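Local coordinates for carbohydrate-binding module family 14 protein (Pseudocercospora fuligena, PDB 4Z4A) that probably binds chitin through a family 14 carbohydrate-binding module, as a fungal effector (avirulence protein Avr4), at residues Q57-D62 with I69-P74; P74-L79 with K86-P91; G78-D83 with E92-G97. All blocks are in the same frame, centred on the assembly; numbering follows the deposited sequence. Where two conformers were deposited one is given.

Interaction 1: residues Q57-D62 with I69-P74; sequences QCSPAD and IIHEMP
I69 and S59 make the shortest backbone bond of this contact: I69 N gives its hydrogen to S59 O at 2.7 Å, nearly straight at 168°. The same two residues are joined the other way round, S59 N to I69 O at 2.9 Å. Q57 and H71, two residues away on each strand, repeat this double link, again through N and O on each side. C58 and I70 lie between them as a non-hydrogen-bonded pair, and C58 CA meets I69 O at 3.4 Å in a CA-H...O contact. The two strands are the antiparallel arms of a beta hairpin in the three-stranded sheet of the chitin-binding Peritrophin-A domain. Side chains alternate between the two faces. On one face, C58 SG touches the terminal CD1 of I70 at 3.8 Å, and the same sulfur forms the disulfide to C28. On the other face, the H71 ring sits beside S59. H71 CG lies anti to its carbonyl carbon (chi1 -61°), and the ring edge borders Q57 O. S59 OG lies 3.4 Å from H71 CD2 and is hydrogen-bonded to L39 O of the second subunit. P41 of that subunit packs on Q57, S59, H71 and M73. Past the paired residues, I69 CD1 reaches alongside A61 and comes 3.7 Å from A61 CA. Near the other end, M73 CG approaches Q57 CB at 4.2 Å.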
ATOM      1  N   GLN B  57       3.252  -6.847   4.150  1.00 27.99           N
ATOM      2  CA  GLN B  57       3.643  -6.437   2.795  1.00 27.11           C
ATOM      3  C   GLN B  57       5.033  -6.946   2.541  1.00 29.19           C
ATOM      4  O   GLN B  57       5.946  -6.748   3.390  1.00 29.36           O
ATOM      5  CB  GLN B  57       3.613  -4.937   2.641  1.00 28.63           C
ATOM      6  CG  GLN B  57       3.994  -4.445   1.245  1.00 28.51           C
ATOM      7  CD  GLN B  57       3.544  -3.016   1.022  1.00 30.59           C
ATOM      8  OE1 GLN B  57       2.940  -2.408   1.896  1.00 31.43           O
ATOM      9  NE2 GLN B  57       3.820  -2.486  -0.144  1.00 32.50           N
ATOM     10  N   CYS B  58       5.214  -7.597   1.388  1.00 29.03           N
ATOM     11  CA  CYS B  58       6.529  -7.986   0.897  1.00 31.04           C
ATOM     12  C   CYS B  58       7.042  -6.958  -0.089  1.00 30.48           C
ATOM     13  O   CYS B  58       6.352  -6.559  -1.009  1.00 28.94           O
ATOM     14  CB  CYS B  58       6.498  -9.371   0.265  1.00 33.87           C
ATOM     15  SG  CYS B  58       6.423 -10.625   1.547  1.00 34.86           S
ATOM     16  N   SER B  59       8.246  -6.453   0.160  1.00 29.78           N
ATOM     17  CA  SER B  59       8.880  -5.518  -0.748  1.00 30.39           C
ATOM     18  C   SER B  59       9.982  -6.239  -1.502  1.00 29.46           C
ATOM     19  O   SER B  59      10.756  -6.969  -0.908  1.00 30.73           O
ATOM     20  CB  SER B  59       9.482  -4.330   0.010  1.00 31.08           C
ATOM     21  OG  SER B  59       8.481  -3.451   0.509  1.00 32.60           O
ATOM     22  N   PRO B  60      10.086  -6.027  -2.813  1.00 29.89           N
ATOM     23  CA  PRO B  60      11.259  -6.659  -3.453  1.00 28.54           C
ATOM     24  C   PRO B  60      12.569  -6.156  -2.860  1.00 32.50           C
ATOM     25  O   PRO B  60      12.632  -4.995  -2.499  1.00 33.59           O
ATOM     26  CB  PRO B  60      11.174  -6.168  -4.895  1.00 29.36           C
ATOM     27  CG  PRO B  60       9.700  -5.871  -5.087  1.00 28.90           C
ATOM     28  CD  PRO B  60       9.281  -5.269  -3.780  1.00 29.36           C
ATOM     29  N   ALA B  61      13.565  -7.044  -2.759  1.00 31.47           N
ATOM     30  CA  ALA B  61      14.804  -6.687  -2.023  1.00 36.38           C
ATOM     31  C   ALA B  61      15.562  -5.624  -2.780  1.00 37.47           C
ATOM     32  O   ALA B  61      16.192  -4.723  -2.198  1.00 38.26           O
ATOM     33  CB  ALA B  61      15.665  -7.905  -1.818  1.00 36.55           C
ATOM     34  N   ASP B  62      15.494  -5.747  -4.089  1.00 38.44           N
ATOM     35  CA  ASP B  62      16.143  -4.828  -4.975  1.00 41.32           C
ATOM     36  C   ASP B  62      15.522  -4.977  -6.352  1.00 40.38           C
ATOM     37  O   ASP B  62      14.578  -5.762  -6.545  1.00 36.06           O
ATOM     38  CB  ASP B  62      17.664  -5.152  -4.995  1.00 42.93           C
ATOM     39  CG  ASP B  62      17.948  -6.601  -5.342  1.00 45.79           C
ATOM     40  OD1 ASP B  62      17.292  -7.132  -6.269  1.00 43.16           O
ATOM     41  OD2 ASP B  62      18.852  -7.213  -4.710  1.00 48.16           O
ATOM     42  N   ILE B  69      11.476  -8.752   1.040  1.00 36.23           N
ATOM     43  CA  ILE B  69      11.654  -8.369   2.428  1.00 36.60           C
ATOM     44  C   ILE B  69      10.300  -8.215   3.117  1.00 35.46           C
ATOM     45  O   ILE B  69       9.405  -7.525   2.593  1.00 33.47           O
ATOM     46  CB  ILE B  69      12.426  -7.045   2.509  1.00 39.22           C
ATOM     47  CG1 ILE B  69      13.818  -7.202   1.883  1.00 41.56           C
ATOM     48  CG2 ILE B  69      12.512  -6.582   3.960  1.00 42.36           C
ATOM     49  CD1 ILE B  69      14.486  -5.875   1.599  1.00 42.45           C
ATOM     50  N   ILE B  70      10.151  -8.862   4.284  1.00 34.77           N
ATOM     51  CA  ILE B  70       8.903  -8.842   5.060  1.00 36.04           C
ATOM     52  C   ILE B  70       8.766  -7.521   5.796  1.00 37.14           C
ATOM     53  O   ILE B  70       9.711  -7.088   6.472  1.00 34.66           O
ATOM     54  CB  ILE B  70       8.860  -9.972   6.145  1.00 38.99           C
ATOM     55  CG1 ILE B  70       8.696 -11.347   5.503  1.00 41.27           C
ATOM     56  CG2 ILE B  70       7.747  -9.765   7.184  1.00 38.90           C
ATOM     57  CD1 ILE B  70       7.259 -11.696   5.144  1.00 42.45           C
ATOM     58  N   HIS B  71       7.583  -6.905   5.685  1.00 34.67           N
ATOM     59  CA  HIS B  71       7.156  -5.784   6.531  1.00 33.61           C
ATOM     60  C   HIS B  71       5.846  -6.127   7.218  1.00 34.80           C
ATOM     61  O   HIS B  71       4.843  -6.387   6.551  1.00 33.61           O
ATOM     62  CB  HIS B  71       6.967  -4.530   5.688  1.00 34.50           C
ATOM     63  CG  HIS B  71       8.207  -4.081   5.003  1.00 35.60           C
ATOM     64  ND1 HIS B  71       9.164  -3.316   5.639  1.00 37.83           N
ATOM     65  CD2 HIS B  71       8.672  -4.304   3.752  1.00 37.04           C
ATOM     66  CE1 HIS B  71      10.161  -3.081   4.806  1.00 38.92           C
ATOM     67  NE2 HIS B  71       9.889  -3.666   3.655  1.00 40.89           N
ATOM     68  N   GLU B  72       5.858  -6.206   8.541  1.00 34.75           N
ATOM     69  CA  GLU B  72       4.638  -6.392   9.327  1.00 36.19           C
ATOM     70  C   GLU B  72       4.002  -5.030   9.542  1.00 35.28           C
ATOM     71  O   GLU B  72       4.536  -4.166  10.218  1.00 35.79           O
ATOM     72  CB  GLU B  72       4.964  -7.110  10.647  1.00 40.58           C
ATOM     73  CG  GLU B  72       5.532  -8.495  10.391  1.00 43.05           C
ATOM     74  CD  GLU B  72       5.818  -9.258  11.675  1.00 50.40           C
ATOM     75  OE1 GLU B  72       6.996  -9.577  11.913  1.00 53.44           O
ATOM     76  OE2 GLU B  72       4.873  -9.534  12.448  1.00 51.40           O
ATOM     77  N   MET B  73       2.865  -4.803   8.902  1.00 32.10           N
ATOM     78  CA  MET B  73       2.254  -3.485   8.882  1.00 30.83           C
ATOM     79  C   MET B  73       0.986  -3.445   9.757  1.00 30.69           C
ATOM     80  O   MET B  73       0.144  -4.364   9.678  1.00 30.27           O
ATOM     81  CB  MET B  73       1.861  -3.125   7.437  1.00 30.12           C
ATOM     82  CG  MET B  73       2.978  -3.205   6.401  1.00 29.40           C
ATOM     83  SD  MET B  73       4.306  -1.998   6.671  1.00 33.92           S
ATOM     84  CE  MET B  73       3.415  -0.470   6.333  1.00 35.94           C
ATOM     85  N   PRO B  74       0.790  -2.368  10.517  1.00 31.23           N
ATOM     86  CA  PRO B  74      -0.427  -2.264  11.310  1.00 30.78           C
ATOM     87  C   PRO B  74      -1.608  -1.684  10.498  1.00 29.98           C
ATOM     88  O   PRO B  74      -1.398  -0.997   9.493  1.00 29.91           O
ATOM     89  CB  PRO B  74      -0.019  -1.269  12.402  1.00 32.00           C
ATOM     90  CG  PRO B  74       0.887  -0.333  11.682  1.00 33.13           C
ATOM     91  CD  PRO B  74       1.702  -1.236  10.783  1.00 32.78           C
TER

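Interaction 2: residues P74-L79 with K86-P91; sequences PCPSGL and KWCDWP. With EDO (1,2-ethanediol), chain M.
C75 and C88 both hold SG anti to the carbonyl carbon (chi1 -74° and -63°), and this sends the two sulfurs to each other. They form a disulfide, C75 SG to C88 SG 2.1 Å, with a left-handed twist of -77° about the S-S bond. P76 covers the bridge from the side, its CD 4.0 Å from C88 CB. The loop then folds back in a type II beta turn from P76 to L79, closed by the bond from L79 N to P76 O. This return lays L79 along D89: L79 CB is 3.5 Å from D89 O, and CD2 lies against the same carbonyl. At the turn, G78 O meets the P91 ring at CD, 3.2 Å away. D89 OD2 is hydrogen-bonded to N82 ND2. An ethanediol, probably from the crystallisation liquor, accepts a nearly straight bond from C88 N to its O1 (2.9 Å). The second subunit packs here too: the W90 rings of the two chains meet edge-to-face, and W90 NE1 bonds to S77 O of the other chain. The disulfide ties the loop after strand 68-74 to strand 87-89 of the small two-stranded sheet, within the cysteine-rich Peritrophin-A (CBM14) chitin-binding fold.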
ATOM      1  N   PRO B  74       0.790  -2.368  10.517  1.00 31.23           N
ATOM      2  CA  PRO B  74      -0.427  -2.264  11.310  1.00 30.78           C
ATOM      3  C   PRO B  74      -1.608  -1.684  10.498  1.00 29.98           C
ATOM      4  O   PRO B  74      -1.398  -0.997   9.493  1.00 29.91           O
ATOM      5  CB  PRO B  74      -0.019  -1.269  12.402  1.00 32.00           C
ATOM      6  CG  PRO B  74       0.887  -0.333  11.682  1.00 33.13           C
ATOM      7  CD  PRO B  74       1.702  -1.236  10.783  1.00 32.78           C
ATOM      8  N   CYS B  75      -2.822  -1.973  10.936  1.00 29.15           N
ATOM      9  CA  CYS B  75      -4.004  -1.271  10.501  1.00 29.59           C
ATOM     10  C   CYS B  75      -4.252  -0.172  11.508  1.00 30.15           C
ATOM     11  O   CYS B  75      -3.862  -0.307  12.686  1.00 31.99           O
ATOM     12  CB  CYS B  75      -5.234  -2.177  10.495  1.00 30.74           C
ATOM     13  SG  CYS B  75      -5.199  -3.361   9.118  1.00 32.12           S
ATOM     14  N   PRO B  76      -4.989   0.877  11.100  1.00 29.10           N
ATOM     15  CA  PRO B  76      -5.472   1.879  12.040  1.00 29.47           C
ATOM     16  C   PRO B  76      -6.276   1.207  13.174  1.00 28.96           C
ATOM     17  O   PRO B  76      -6.954   0.178  12.984  1.00 28.70           O
ATOM     18  CB  PRO B  76      -6.339   2.802  11.175  1.00 28.50           C
ATOM     19  CG  PRO B  76      -5.710   2.668   9.815  1.00 28.33           C
ATOM     20  CD  PRO B  76      -5.317   1.232   9.708  1.00 27.75           C
ATOM     21  N   SER B  77      -6.221   1.768  14.366  1.00 31.28           N
ATOM     22  CA  SER B  77      -7.033   1.286  15.491  0.64 29.92           C
ATOM     23  C   SER B  77      -8.475   1.048  15.073  1.00 29.43           C
ATOM     24  O   SER B  77      -9.118   1.922  14.509  1.00 30.87           O
ATOM     25  CB  SER B  77      -7.008   2.321  16.626  0.64 31.74           C
ATOM     26  OG  SER B  77      -7.761   1.892  17.771  0.64 32.19           O
ATOM     27  N   GLY B  78      -8.998  -0.125  15.355  1.00 29.03           N
ATOM     28  CA  GLY B  78     -10.385  -0.402  15.076  1.00 30.87           C
ATOM     29  C   GLY B  78     -10.681  -0.991  13.708  1.00 29.90           C
ATOM     30  O   GLY B  78     -11.844  -1.289  13.422  1.00 31.90           O
ATOM     31  N   LEU B  79      -9.666  -1.061  12.846  1.00 28.92           N
ATOM     32  CA  LEU B  79      -9.814  -1.654  11.515  1.00 27.34           C
ATOM     33  C   LEU B  79      -9.124  -2.999  11.510  1.00 27.50           C
ATOM     34  O   LEU B  79      -8.167  -3.226  12.261  1.00 28.80           O
ATOM     35  CB  LEU B  79      -9.222  -0.721  10.460  1.00 27.84           C
ATOM     36  CG  LEU B  79      -9.785   0.695  10.367  1.00 27.80           C
ATOM     37  CD1 LEU B  79      -9.175   1.435   9.172  1.00 28.56           C
ATOM     38  CD2 LEU B  79     -11.301   0.661  10.255  1.00 29.25           C
ATOM     39  N   LYS B  86      -7.744  -6.499  -0.088  1.00 19.80           N
ATOM     40  CA  LYS B  86      -6.335  -6.301   0.369  1.00 20.35           C
ATOM     41  C   LYS B  86      -6.112  -4.930   1.030  1.00 20.81           C
ATOM     42  O   LYS B  86      -5.234  -4.117   0.646  1.00 21.29           O
ATOM     43  CB  LYS B  86      -5.372  -6.456  -0.817  1.00 21.08           C
ATOM     44  CG  LYS B  86      -5.441  -7.870  -1.416  1.00 22.81           C
ATOM     45  CD  LYS B  86      -4.681  -8.845  -0.545  1.00 22.34           C
ATOM     46  CE  LYS B  86      -4.697 -10.269  -1.134  1.00 23.33           C
ATOM     47  NZ  LYS B  86      -3.957 -11.238  -0.284  1.00 23.82           N
ATOM     48  N   TRP B  87      -7.007  -4.626   1.955  1.00 21.20           N
ATOM     49  CA  TRP B  87      -6.849  -3.389   2.717  1.00 21.57           C
ATOM     50  C   TRP B  87      -7.344  -3.550   4.135  1.00 22.09           C
ATOM     51  O   TRP B  87      -8.060  -4.509   4.480  1.00 22.19           O
ATOM     52  CB  TRP B  87      -7.558  -2.211   2.027  1.00 20.89           C
ATOM     53  CG  TRP B  87      -9.055  -2.225   1.888  1.00 20.71           C
ATOM     54  CD1 TRP B  87      -9.945  -3.208   2.331  1.00 20.82           C
ATOM     55  CD2 TRP B  87      -9.873  -1.150   1.389  1.00 21.25           C
ATOM     56  NE1 TRP B  87     -11.227  -2.808   2.058  1.00 20.30           N
ATOM     57  CE2 TRP B  87     -11.215  -1.557   1.501  1.00 21.05           C
ATOM     58  CE3 TRP B  87      -9.594   0.127   0.837  1.00 22.07           C
ATOM     59  CZ2 TRP B  87     -12.276  -0.782   1.037  1.00 21.77           C
ATOM     60  CZ3 TRP B  87     -10.695   0.935   0.409  1.00 23.19           C
ATOM     61  CH2 TRP B  87     -12.003   0.453   0.494  1.00 23.09           C
ATOM     62  N   CYS B  88      -6.982  -2.566   4.938  1.00 21.74           N
ATOM     63  CA  CYS B  88      -7.550  -2.393   6.305  1.00 23.72           C
ATOM     64  C   CYS B  88      -8.964  -1.833   6.175  1.00 23.63           C
ATOM     65  O   CYS B  88      -9.200  -0.911   5.419  1.00 23.91           O
ATOM     66  CB  CYS B  88      -6.656  -1.470   7.128  1.00 24.98           C
ATOM     67  SG  CYS B  88      -5.011  -2.143   7.388  1.00 28.17           S
ATOM     68  N   ASP B  89      -9.927  -2.403   6.893  1.00 22.73           N
ATOM     69  CA  ASP B  89     -11.327  -2.106   6.618  1.00 22.76           C
ATOM     70  C   ASP B  89     -12.123  -2.251   7.940  1.00 21.99           C
ATOM     71  O   ASP B  89     -11.610  -2.714   8.959  1.00 23.21           O
ATOM     72  CB  ASP B  89     -11.819  -3.028   5.489  1.00 23.33           C
ATOM     73  CG  ASP B  89     -13.123  -2.601   4.788  1.00 23.77           C
ATOM     74  OD1 ASP B  89     -13.743  -1.554   5.042  1.00 23.65           O
ATOM     75  OD2 ASP B  89     -13.514  -3.310   3.829  1.00 23.81           O
ATOM     76  N   TRP B  90     -13.358  -1.770   7.858  1.00 22.98           N
ATOM     77  CA  TRP B  90     -14.300  -1.881   8.994  1.00 24.13           C
ATOM     78  C   TRP B  90     -14.352  -3.346   9.407  1.00 25.39           C
ATOM     79  O   TRP B  90     -14.358  -4.248   8.559  1.00 23.14           O
ATOM     80  CB  TRP B  90     -15.666  -1.371   8.562  1.00 23.31           C
ATOM     81  CG  TRP B  90     -15.687   0.098   8.330  1.00 25.69           C
ATOM     82  CD1 TRP B  90     -15.467   0.761   7.190  1.00 25.86           C
ATOM     83  CD2 TRP B  90     -15.960   1.099   9.328  1.00 27.07           C
ATOM     84  NE1 TRP B  90     -15.560   2.129   7.377  1.00 26.72           N
ATOM     85  CE2 TRP B  90     -15.889   2.358   8.685  1.00 28.36           C
ATOM     86  CE3 TRP B  90     -16.287   1.040  10.690  1.00 30.90           C
ATOM     87  CZ2 TRP B  90     -16.088   3.557   9.367  1.00 32.08           C
ATOM     88  CZ3 TRP B  90     -16.520   2.241  11.364  1.00 33.46           C
ATOM     89  CH2 TRP B  90     -16.430   3.467  10.705  1.00 33.12           C
ATOM     90  N   PRO B  91     -14.402  -3.609  10.701  1.00 26.90           N
ATOM     91  CA  PRO B  91     -14.421  -4.980  11.230  1.00 28.08           C
ATOM     92  C   PRO B  91     -15.465  -5.902  10.647  1.00 28.01           C
ATOM     93  O   PRO B  91     -15.204  -7.099  10.523  1.00 28.94           O
ATOM     94  CB  PRO B  91     -14.739  -4.782  12.727  1.00 29.09           C
ATOM     95  CG  PRO B  91     -14.243  -3.459  13.045  1.00 30.41           C
ATOM     96  CD  PRO B  91     -14.309  -2.615  11.795  1.00 28.66           C
TER
HETATM   97  C1  EDO M 203      -3.418  -1.386   3.723  1.00 40.89           C
HETATM   98  O1  EDO M 203      -4.737  -0.903   3.997  1.00 29.36           O
HETATM   99  C2  EDO M 203      -3.277  -1.991   2.310  1.00 41.49           C
HETATM  100  O2  EDO M 203      -2.287  -1.239   1.576  1.00 50.80           O

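Interaction 3: residues G78-D83 with E92-G97; sequences GLLWND and ENTTCG. With EDO (1,2-ethanediol), chain R.
L80 lies against T94, with its CB 3.5 Å from T94 OG1 and its CD1 on the methyl branch CG2. The next residue, W81, offers its carbonyl to two donors. T94 OG1 gives the strong bond, 2.7 Å to W81 O, from 22° out of the carbonyl plane. T95 N adds a weak one to the same oxygen. T94 OG1 stands anti to its own backbone N (chi1 -164°), which lets it reach W81 O while accepting from C96 N. The latter bond makes T94 to C96 an ST turn. The W81 indole is held as well: NE1 bonds in the ring plane to D83 OD1 at 2.9 Å. This part of the chitin-binding Peritrophin-A domain fastens strand 80-82, of the two-stranded sheet, to the loop that follows strand 87-89, which is also tied by the C96 to C52 disulfide. N82 follows, crossing N93 with the amide planes 44° apart. Its CG comes 3.3 Å from N93 O, while its ND2 bonds to D89 OD2. Last comes D83, whose backbone N gives a nearly straight bond to T95 OG1 at 2.8 Å. The carboxylate of D83 leads away from the loop. Its OD1 also takes a salt bridge from K86 NZ, and its OD2 accepts from O1 of an ethanediol.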
ATOM      1  N   GLY B  78      -8.998  -0.125  15.355  1.00 29.03           N
ATOM      2  CA  GLY B  78     -10.385  -0.402  15.076  1.00 30.87           C
ATOM      3  C   GLY B  78     -10.681  -0.991  13.708  1.00 29.90           C
ATOM      4  O   GLY B  78     -11.844  -1.289  13.422  1.00 31.90           O
ATOM      5  N   LEU B  79      -9.666  -1.061  12.846  1.00 28.92           N
ATOM      6  CA  LEU B  79      -9.814  -1.654  11.515  1.00 27.34           C
ATOM      7  C   LEU B  79      -9.124  -2.999  11.510  1.00 27.50           C
ATOM      8  O   LEU B  79      -8.167  -3.226  12.261  1.00 28.80           O
ATOM      9  CB  LEU B  79      -9.222  -0.721  10.460  1.00 27.84           C
ATOM     10  CG  LEU B  79      -9.785   0.695  10.367  1.00 27.80           C
ATOM     11  CD1 LEU B  79      -9.175   1.435   9.172  1.00 28.56           C
ATOM     12  CD2 LEU B  79     -11.301   0.661  10.255  1.00 29.25           C
ATOM     13  N   LEU B  80      -9.642  -3.892  10.681  1.00 25.86           N
ATOM     14  CA  LEU B  80      -9.173  -5.245  10.575  1.00 24.93           C
ATOM     15  C   LEU B  80      -8.841  -5.504   9.104  1.00 24.73           C
ATOM     16  O   LEU B  80      -9.425  -4.914   8.209  1.00 22.40           O
ATOM     17  CB  LEU B  80     -10.246  -6.238  11.024  1.00 25.40           C
ATOM     18  CG  LEU B  80     -10.703  -6.123  12.490  1.00 26.61           C
ATOM     19  CD1 LEU B  80     -11.692  -7.233  12.738  1.00 26.99           C
ATOM     20  CD2 LEU B  80      -9.549  -6.100  13.496  1.00 28.58           C
ATOM     21  N   TRP B  81      -7.958  -6.462   8.874  1.00 23.64           N
ATOM     22  CA  TRP B  81      -7.639  -6.844   7.487  1.00 22.50           C
ATOM     23  C   TRP B  81      -8.799  -7.468   6.748  1.00 21.62           C
ATOM     24  O   TRP B  81      -9.516  -8.329   7.292  1.00 22.98           O
ATOM     25  CB  TRP B  81      -6.504  -7.822   7.485  1.00 22.33           C
ATOM     26  CG  TRP B  81      -5.935  -8.082   6.103  1.00 23.01           C
ATOM     27  CD1 TRP B  81      -5.915  -9.270   5.454  1.00 23.52           C
ATOM     28  CD2 TRP B  81      -5.284  -7.135   5.238  1.00 22.76           C
ATOM     29  NE1 TRP B  81      -5.292  -9.143   4.234  1.00 22.55           N
ATOM     30  CE2 TRP B  81      -4.861  -7.842   4.095  1.00 22.02           C
ATOM     31  CE3 TRP B  81      -4.947  -5.772   5.358  1.00 24.32           C
ATOM     32  CZ2 TRP B  81      -4.186  -7.217   3.039  1.00 23.02           C
ATOM     33  CZ3 TRP B  81      -4.278  -5.165   4.321  1.00 22.46           C
ATOM     34  CH2 TRP B  81      -3.896  -5.892   3.179  1.00 22.28           C
ATOM     35  N   ASN B  82      -8.980  -7.025   5.505  1.00 20.61           N
ATOM     36  CA  ASN B  82     -10.004  -7.556   4.605  1.00 19.59           C
ATOM     37  C   ASN B  82      -9.210  -8.022   3.384  1.00 20.91           C
ATOM     38  O   ASN B  82      -8.867  -7.213   2.518  1.00 19.82           O
ATOM     39  CB  ASN B  82     -10.999  -6.499   4.212  1.00 20.24           C
ATOM     40  CG  ASN B  82     -11.978  -6.913   3.122  1.00 21.81           C
ATOM     41  OD1 ASN B  82     -11.893  -7.986   2.492  1.00 22.13           O
ATOM     42  ND2 ASN B  82     -12.865  -6.007   2.795  1.00 22.63           N
ATOM     43  N   ASP B  83      -8.900  -9.313   3.379  1.00 20.18           N
ATOM     44  CA  ASP B  83      -8.101  -9.867   2.272  1.00 21.60           C
ATOM     45  C   ASP B  83      -8.770  -9.898   0.917  1.00 21.90           C
ATOM     46  O   ASP B  83      -8.044 -10.003  -0.115  1.00 23.20           O
ATOM     47  CB  ASP B  83      -7.636 -11.265   2.644  1.00 23.62           C
ATOM     48  CG  ASP B  83      -6.344 -11.657   1.928  1.00 24.30           C
ATOM     49  OD1 ASP B  83      -5.319 -10.953   2.005  1.00 23.02           O
ATOM     50  OD2 ASP B  83      -6.399 -12.711   1.262  1.00 27.55           O
ATOM     51  N   GLU B  92     -16.612  -5.373  10.260  1.00 28.25           N
ATOM     52  CA  GLU B  92     -17.677  -6.203   9.731  1.00 30.10           C
ATOM     53  C   GLU B  92     -17.298  -6.841   8.408  1.00 28.53           C
ATOM     54  O   GLU B  92     -17.935  -7.796   7.982  1.00 29.32           O
ATOM     55  CB  GLU B  92     -18.970  -5.397   9.534  1.00 34.25           C
ATOM     56  CG  GLU B  92     -18.904  -4.326   8.456  1.00 39.94           C
ATOM     57  CD  GLU B  92     -19.929  -3.192   8.578  1.00 47.72           C
ATOM     58  OE1 GLU B  92     -20.621  -2.909   7.574  1.00 53.41           O
ATOM     59  OE2 GLU B  92     -20.016  -2.543   9.650  1.00 52.36           O
ATOM     60  N   ASN B  93     -16.313  -6.232   7.743  1.00 26.70           N
ATOM     61  CA  ASN B  93     -15.834  -6.753   6.472  1.00 25.66           C
ATOM     62  C   ASN B  93     -14.600  -7.631   6.547  1.00 24.81           C
ATOM     63  O   ASN B  93     -14.003  -7.985   5.479  1.00 23.78           O
ATOM     64  CB  ASN B  93     -15.503  -5.566   5.581  1.00 27.53           C
ATOM     65  CG  ASN B  93     -16.703  -4.708   5.318  1.00 29.13           C
ATOM     66  OD1 ASN B  93     -17.832  -5.215   5.188  1.00 30.61           O
ATOM     67  ND2 ASN B  93     -16.488  -3.396   5.226  1.00 29.91           N
ATOM     68  N   THR B  94     -14.193  -8.036   7.731  1.00 23.77           N
ATOM     69  CA  THR B  94     -12.933  -8.767   7.854  1.00 23.01           C
ATOM     70  C   THR B  94     -12.994 -10.183   7.311  1.00 23.97           C
ATOM     71  O   THR B  94     -14.026 -10.853   7.359  1.00 24.35           O
ATOM     72  CB  THR B  94     -12.436  -8.805   9.301  1.00 23.73           C
ATOM     73  OG1 THR B  94     -11.069  -9.189   9.311  1.00 25.65           O
ATOM     74  CG2 THR B  94     -13.279  -9.755  10.164  1.00 25.85           C
ATOM     75  N   THR B  95     -11.863 -10.625   6.773  1.00 24.18           N
ATOM     76  CA  THR B  95     -11.620 -11.987   6.415  1.00 24.98           C
ATOM     77  C   THR B  95     -10.794 -12.747   7.482  1.00 27.33           C
ATOM     78  O   THR B  95     -10.458 -13.929   7.296  1.00 26.93           O
ATOM     79  CB  THR B  95     -10.824 -12.047   5.103  1.00 24.30           C
ATOM     80  OG1 THR B  95      -9.632 -11.232   5.245  1.00 23.61           O
ATOM     81  CG2 THR B  95     -11.672 -11.586   3.977  1.00 24.60           C
ATOM     82  N   CYS B  96     -10.480 -12.093   8.592  1.00 29.53           N
ATOM     83  CA  CYS B  96      -9.556 -12.662   9.569  1.00 30.41           C
ATOM     84  C   CYS B  96     -10.336 -13.548  10.529  1.00 30.91           C
ATOM     85  O   CYS B  96     -11.402 -13.144  11.003  1.00 32.65           O
ATOM     86  CB  CYS B  96      -8.857 -11.574  10.343  1.00 31.77           C
ATOM     87  SG  CYS B  96      -7.569 -12.158  11.498  1.00 35.35           S
ATOM     88  N   GLY B  97      -9.802 -14.733  10.746  1.00 31.70           N
ATOM     89  CA  GLY B  97     -10.439 -15.747  11.582  1.00 34.18           C
ATOM     90  C   GLY B  97      -9.717 -15.988  12.899  1.00 36.88           C
ATOM     91  O   GLY B  97     -10.148 -16.831  13.678  1.00 37.36           O
TER
HETATM   92  C1  EDO R 208      -7.168 -15.620   3.421  1.00 53.82           C
HETATM   93  O1  EDO R 208      -7.563 -15.281   2.087  1.00 60.31           O
HETATM   94  C2  EDO R 208      -7.632 -14.565   4.399  1.00 50.52           C
HETATM   95  O2  EDO R 208      -7.405 -15.039   5.730  1.00 48.83           O

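The three contacts follow the chain through one chitin-binding domain. Interaction 1 closes before the other two open, and P74 is shared with interaction 2 as the chain leaves strand 68-74. The centres of interactions 1 and 2 are about 18 Å apart. Interactions 2 and 3 share G78 and L79 and have centres only about 7 Å apart. Both reach the small sheet of strands 80-82 and 87-89, where D89 O lies 2.9 Å from L80 N. Interaction 3 is about 20 Å from interaction 1, on the opposite side of the chain's centre. The larger hairpin and the small sheet are thus consecutive units, and both interactions 1 and 2 meet the second subunit.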